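Local coordinates for protein GH3 beta-N-acetylglucosaminidase (Paenibacillaceae, PDB 6K5J) that hydrolyses beta-linked N-acetylglucosamine residues from the non-reducing ends of sugar chains, as a family 3 glycoside hydrolase, at residues 10-22 against 326-338. Numbering follows the deposited sequence.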
loop_
_atom_site.group_PDB
_atom_site.type_symbol
_atom_site.label_atom_id
_atom_site.label_comp_id
_atom_site.label_asym_id
_atom_site.label_seq_id
_atom_site.Cartn_x
_atom_site.Cartn_y
_atom_site.Cartn_z
ATOM N N ALA A 10 0.145 -6.566 36.075
ATOM C CA ALA A 10 -0.905 -5.557 36.055
ATOM C C ALA A 10 -0.327 -4.192 35.680
ATOM O O ALA A 10 0.607 -3.689 36.312
ATOM C CB ALA A 10 -1.607 -5.488 37.387
ATOM N N LEU A 11 -0.896 -3.593 34.644
ATOM C CA LEU A 11 -0.351 -2.374 34.069
ATOM C C LEU A 11 -0.839 -1.148 34.828
ATOM O O LEU A 11 -1.979 -1.105 35.300
ATOM C CB LEU A 11 -0.753 -2.267 32.600
ATOM C CG LEU A 11 -0.328 -3.472 31.764
ATOM C CD1 LEU A 11 -0.996 -3.407 30.397
ATOM C CD2 LEU A 11 1.185 -3.507 31.633
ATOM N N THR A 12 0.040 -0.153 34.947
ATOM C CA THR A 12 -0.370 1.156 35.429
ATOM C C THR A 12 -1.224 1.856 34.378
ATOM O O THR A 12 -1.274 1.456 33.210
ATOM C CB THR A 12 0.846 2.018 35.744
ATOM O OG1 THR A 12 1.490 2.386 34.518
ATOM C CG2 THR A 12 1.831 1.243 36.615
ATOM N N LEU A 13 -1.890 2.929 34.807
ATOM C CA LEU A 13 -2.679 3.720 33.875
ATOM C C LEU A 13 -1.820 4.251 32.736
ATOM O O LEU A 13 -2.247 4.243 31.577
ATOM C CB LEU A 13 -3.361 4.877 34.606
ATOM C CG LEU A 13 -4.191 5.803 33.714
ATOM C CD1 LEU A 13 -5.185 5.002 32.889
ATOM C CD2 LEU A 13 -4.917 6.849 34.557
ATOM N N LYS A 14 -0.608 4.722 33.042
ATOM C CA LYS A 14 0.245 5.248 31.981
ATOM C C LYS A 14 0.663 4.143 31.012
ATOM O O LYS A 14 0.782 4.382 29.803
ATOM C CB LYS A 14 1.475 5.938 32.576
ATOM C CG LYS A 14 1.321 7.449 32.733
ATOM C CD LYS A 14 2.667 8.139 33.000
ATOM C CE LYS A 14 3.567 8.156 31.748
ATOM N NZ LYS A 14 2.897 8.729 30.528
ATOM N N GLN A 15 0.900 2.930 31.519
ATOM C CA GLN A 15 1.204 1.816 30.622
ATOM C C GLN A 15 -0.002 1.444 29.767
ATOM O O GLN A 15 0.151 1.085 28.595
ATOM C CB GLN A 15 1.659 0.599 31.412
ATOM C CG GLN A 15 3.065 0.650 31.950
ATOM C CD GLN A 15 3.338 -0.551 32.832
ATOM O OE1 GLN A 15 2.628 -0.786 33.813
ATOM N NE2 GLN A 15 4.344 -1.338 32.468
ATOM N N LYS A 16 -1.204 1.465 30.346
ATOM C CA LYS A 16 -2.390 1.138 29.559
ATOM C C LYS A 16 -2.594 2.158 28.452
ATOM O O LYS A 16 -2.865 1.792 27.300
ATOM C CB LYS A 16 -3.632 1.069 30.451
ATOM C CG LYS A 16 -3.604 -0.036 31.506
ATOM C CD LYS A 16 -4.929 -0.058 32.260
ATOM C CE LYS A 16 -4.853 -0.940 33.495
ATOM N NZ LYS A 16 -6.149 -0.930 34.228
ATOM N N VAL A 17 -2.445 3.442 28.776
ATOM C CA VAL A 17 -2.619 4.476 27.762
ATOM C C VAL A 17 -1.556 4.330 26.681
ATOM O O VAL A 17 -1.843 4.459 25.486
ATOM C CB VAL A 17 -2.604 5.872 28.416
ATOM C CG1 VAL A 17 -2.287 6.964 27.386
ATOM C CG2 VAL A 17 -3.949 6.148 29.095
ATOM N N GLY A 18 -0.314 4.046 27.084
ATOM C CA GLY A 18 0.748 3.864 26.105
ATOM C C GLY A 18 0.484 2.729 25.131
ATOM O O GLY A 18 0.867 2.814 23.958
ATOM N N GLN A 19 -0.173 1.658 25.595
ATOM C CA GLN A 19 -0.503 0.539 24.712
ATOM C C GLN A 19 -1.341 0.983 23.520
ATOM O O GLN A 19 -1.301 0.341 22.464
ATOM C CB GLN A 19 -1.253 -0.549 25.481
ATOM C CG GLN A 19 -0.362 -1.446 26.307
ATOM C CD GLN A 19 0.674 -2.167 25.464
ATOM O OE1 GLN A 19 0.340 -3.024 24.639
ATOM N NE2 GLN A 19 1.939 -1.812 25.660
ATOM N N LEU A 20 -2.104 2.065 23.669
ATOM C CA LEU A 20 -3.016 2.537 22.635
ATOM C C LEU A 20 -2.335 3.348 21.537
ATOM O O LEU A 20 -3.030 3.834 20.638
ATOM C CB LEU A 20 -4.115 3.386 23.266
ATOM C CG LEU A 20 -4.781 2.807 24.518
ATOM C CD1 LEU A 20 -5.875 3.736 24.991
ATOM C CD2 LEU A 20 -5.335 1.429 24.220
ATOM N N VAL A 21 -1.017 3.504 21.563
ATOM C CA VAL A 21 -0.335 4.371 20.604
ATOM C C VAL A 21 0.722 3.574 19.850
ATOM O O VAL A 21 1.482 2.809 20.451
ATOM C CB VAL A 21 0.289 5.592 21.302
ATOM C CG1 VAL A 21 1.101 6.424 20.304
ATOM C CG2 VAL A 21 -0.817 6.420 21.964
ATOM N N MET A 22 0.759 3.748 18.532
ATOM C CA MET A 22 1.842 3.249 17.696
ATOM C C MET A 22 2.553 4.445 17.085
ATOM O O MET A 22 1.904 5.325 16.502
ATOM C CB MET A 22 1.322 2.320 16.592
ATOM C CG MET A 22 2.420 1.865 15.625
ATOM S SD MET A 22 1.805 0.612 14.483
ATOM C CE MET A 22 2.046 -0.904 15.431
ATOM N N ILE A 326 -10.759 1.777 28.434
ATOM C CA ILE A 326 -9.320 1.617 28.232
ATOM C C ILE A 326 -8.922 0.150 28.310
ATOM O O ILE A 326 -8.159 -0.348 27.469
ATOM C CB ILE A 326 -8.535 2.449 29.259
ATOM C CG1 ILE A 326 -8.757 3.939 29.016
ATOM C CG2 ILE A 326 -7.064 2.118 29.156
ATOM C CD1 ILE A 326 -7.898 4.506 27.889
ATOM N N ASP A 327 -9.401 -0.554 29.347
ATOM C CA ASP A 327 -9.098 -1.979 29.488
ATOM C C ASP A 327 -9.602 -2.782 28.296
ATOM O O ASP A 327 -8.998 -3.795 27.939
ATOM C CB ASP A 327 -9.721 -2.553 30.768
ATOM C CG ASP A 327 -9.067 -2.039 32.040
ATOM O OD1 ASP A 327 -7.888 -1.632 32.005
ATOM O OD2 ASP A 327 -9.743 -2.070 33.093
ATOM N N ARG A 328 -10.735 -2.381 27.714
ATOM C CA ARG A 328 -11.266 -3.076 26.545
ATOM C C ARG A 328 -10.247 -3.091 25.407
ATOM O O ARG A 328 -9.951 -4.151 24.844
ATOM C CB ARG A 328 -12.577 -2.421 26.102
ATOM C CG ARG A 328 -13.465 -3.278 25.216
ATOM C CD ARG A 328 -14.552 -2.430 24.543
ATOM N NE ARG A 328 -15.310 -1.666 25.532
ATOM C CZ ARG A 328 -16.054 -0.601 25.248
ATOM N NH1 ARG A 328 -16.155 -0.179 23.999
ATOM N NH2 ARG A 328 -16.694 0.045 26.217
ATOM N N SER A 329 -9.688 -1.921 25.065
ATOM C CA SER A 329 -8.682 -1.864 23.999
ATOM C C SER A 329 -7.397 -2.565 24.400
ATOM O O SER A 329 -6.792 -3.271 23.587
ATOM C CB SER A 329 -8.375 -0.415 23.607
ATOM O OG SER A 329 -9.484 0.189 22.969
ATOM N N VAL A 330 -6.935 -2.351 25.631
ATOM C CA VAL A 330 -5.721 -3.030 26.084
ATOM C C VAL A 330 -5.876 -4.538 25.953
ATOM O O VAL A 330 -4.951 -5.238 25.525
ATOM C CB VAL A 330 -5.386 -2.619 27.533
ATOM C CG1 VAL A 330 -4.318 -3.543 28.124
ATOM C CG2 VAL A 330 -4.921 -1.163 27.576
ATOM N N GLY A 331 -7.055 -5.065 26.300
ATOM C CA GLY A 331 -7.270 -6.498 26.194
ATOM C C GLY A 331 -7.149 -7.004 24.769
ATOM O O GLY A 331 -6.558 -8.059 24.522
ATOM N N ARG A 332 -7.698 -6.257 23.812
ATOM C CA ARG A 332 -7.596 -6.669 22.417
ATOM C C ARG A 332 -6.154 -6.618 21.929
ATOM O O ARG A 332 -5.710 -7.515 21.203
ATOM C CB ARG A 332 -8.485 -5.787 21.543
ATOM C CG ARG A 332 -9.957 -5.820 21.901
ATOM C CD ARG A 332 -10.714 -4.910 20.952
ATOM N NE ARG A 332 -12.162 -4.935 21.128
ATOM C CZ ARG A 332 -12.906 -3.884 21.476
ATOM N NH1 ARG A 332 -12.348 -2.693 21.697
ATOM N NH2 ARG A 332 -14.226 -4.019 21.580
ATOM N N LEU A 333 -5.401 -5.584 22.328
ATOM C CA LEU A 333 -4.008 -5.475 21.897
ATOM C C LEU A 333 -3.138 -6.564 22.523
ATOM O O LEU A 333 -2.304 -7.170 21.842
ATOM C CB LEU A 333 -3.467 -4.079 22.221
ATOM C CG LEU A 333 -4.140 -3.000 21.377
ATOM C CD1 LEU A 333 -4.097 -1.634 22.082
ATOM C CD2 LEU A 333 -3.503 -2.949 19.987
ATOM N N LEU A 334 -3.324 -6.840 23.813
ATOM C CA LEU A 334 -2.546 -7.903 24.444
ATOM C C LEU A 334 -2.875 -9.272 23.846
ATOM O O LEU A 334 -1.988 -10.125 23.718
ATOM C CB LEU A 334 -2.789 -7.888 25.956
ATOM C CG LEU A 334 -2.287 -6.659 26.719
ATOM C CD1 LEU A 334 -2.497 -6.813 28.216
ATOM C CD2 LEU A 334 -0.818 -6.387 26.434
ATOM N N ALA A 335 -4.140 -9.499 23.465
ATOM C CA ALA A 335 -4.513 -10.779 22.864
ATOM C C ALA A 335 -3.846 -10.962 21.507
ATOM O O ALA A 335 -3.347 -12.049 21.194
ATOM C CB ALA A 335 -6.034 -10.886 22.729
ATOM N N LEU A 336 -3.814 -9.901 20.692
ATOM C CA LEU A 336 -3.109 -9.969 19.417
ATOM C C LEU A 336 -1.618 -10.237 19.630
ATOM O O LEU A 336 -1.018 -11.080 18.944
ATOM C CB LEU A 336 -3.321 -8.657 18.647
ATOM C CG LEU A 336 -2.560 -8.572 17.317
ATOM C CD1 LEU A 336 -2.941 -9.733 16.425
ATOM C CD2 LEU A 336 -2.823 -7.237 16.618
ATOM N N LYS A 337 -1.016 -9.545 20.592
ATOM C CA LYS A 337 0.415 -9.689 20.840
ATOM C C LYS A 337 0.761 -11.105 21.289
ATOM O O LYS A 337 1.801 -11.649 20.903
ATOM C CB LYS A 337 0.865 -8.665 21.883
ATOM C CG LYS A 337 0.975 -7.236 21.330
ATOM C CD LYS A 337 1.343 -6.244 22.421
ATOM C CE LYS A 337 1.676 -4.877 21.812
ATOM N NZ LYS A 337 2.301 -3.944 22.785
ATOM N N GLN A 338 -0.094 -11.711 22.116
ATOM C CA GLN A 338 0.115 -13.106 22.489
ATOM C C GLN A 338 -0.047 -14.028 21.287
ATOM O O GLN A 338 0.724 -14.982 21.118
ATOM C CB GLN A 338 -0.865 -13.503 23.590
ATOM C CG GLN A 338 -0.703 -14.954 24.015
ATOM C CD GLN A 338 -1.810 -15.429 24.927
ATOM O OE1 GLN A 338 -2.673 -14.649 25.337
ATOM N NE2 GLN A 338 -1.793 -16.721 25.254
#
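The buried amine of Lys337 reaches Gln19 rather than a carboxylate. Its NZ donates to Gln19 OE1 at 2.9 Å, in the plane of the amide and on a lone pair, with a C=O...N angle of 118°. The lysine chain runs extended to this point, while Gln19 bends at chi2 (-59°) and turns its amide toward it. Carbonyl oxygens of Pro77 and Gly44 also accept from NZ. Three oxygens therefore grip the amine, which probably offsets the cost of burying its charge.

A second lysine, Lys16 on helix 13-19, makes the reverse pairing with Asp327 on helix 323-339. Lys16 NZ forms a salt bridge with Asp327 OD1 at 2.9 Å; the oxygen offers its syn lone pair. Here too the lysine is stretched out, and its CB rests on Ile326 CG2 and Val330 CG2.

Between the two polar links, Leu11 CD1 lies 4.0 Å from Val330 CG1. Helix 13-19 leads into strand 21-23 of the TIM-barrel-type domain. It crosses segment 326-338 at 63°, with the axes 9.4 Å apart at the closest. A capping box of Thr12 and Gln15 starts the shorter helix. On the inner side of the contact, Leu20 splits its two methyls over the longer one. CD1 meets Ile326 CD1 at 3.6 Å, and CD2 sits on Ser329 CB, also at 3.6 Å, and beside Leu333 CD1. Ser329 OG is hydrogen-bonded to Asp294 OD1.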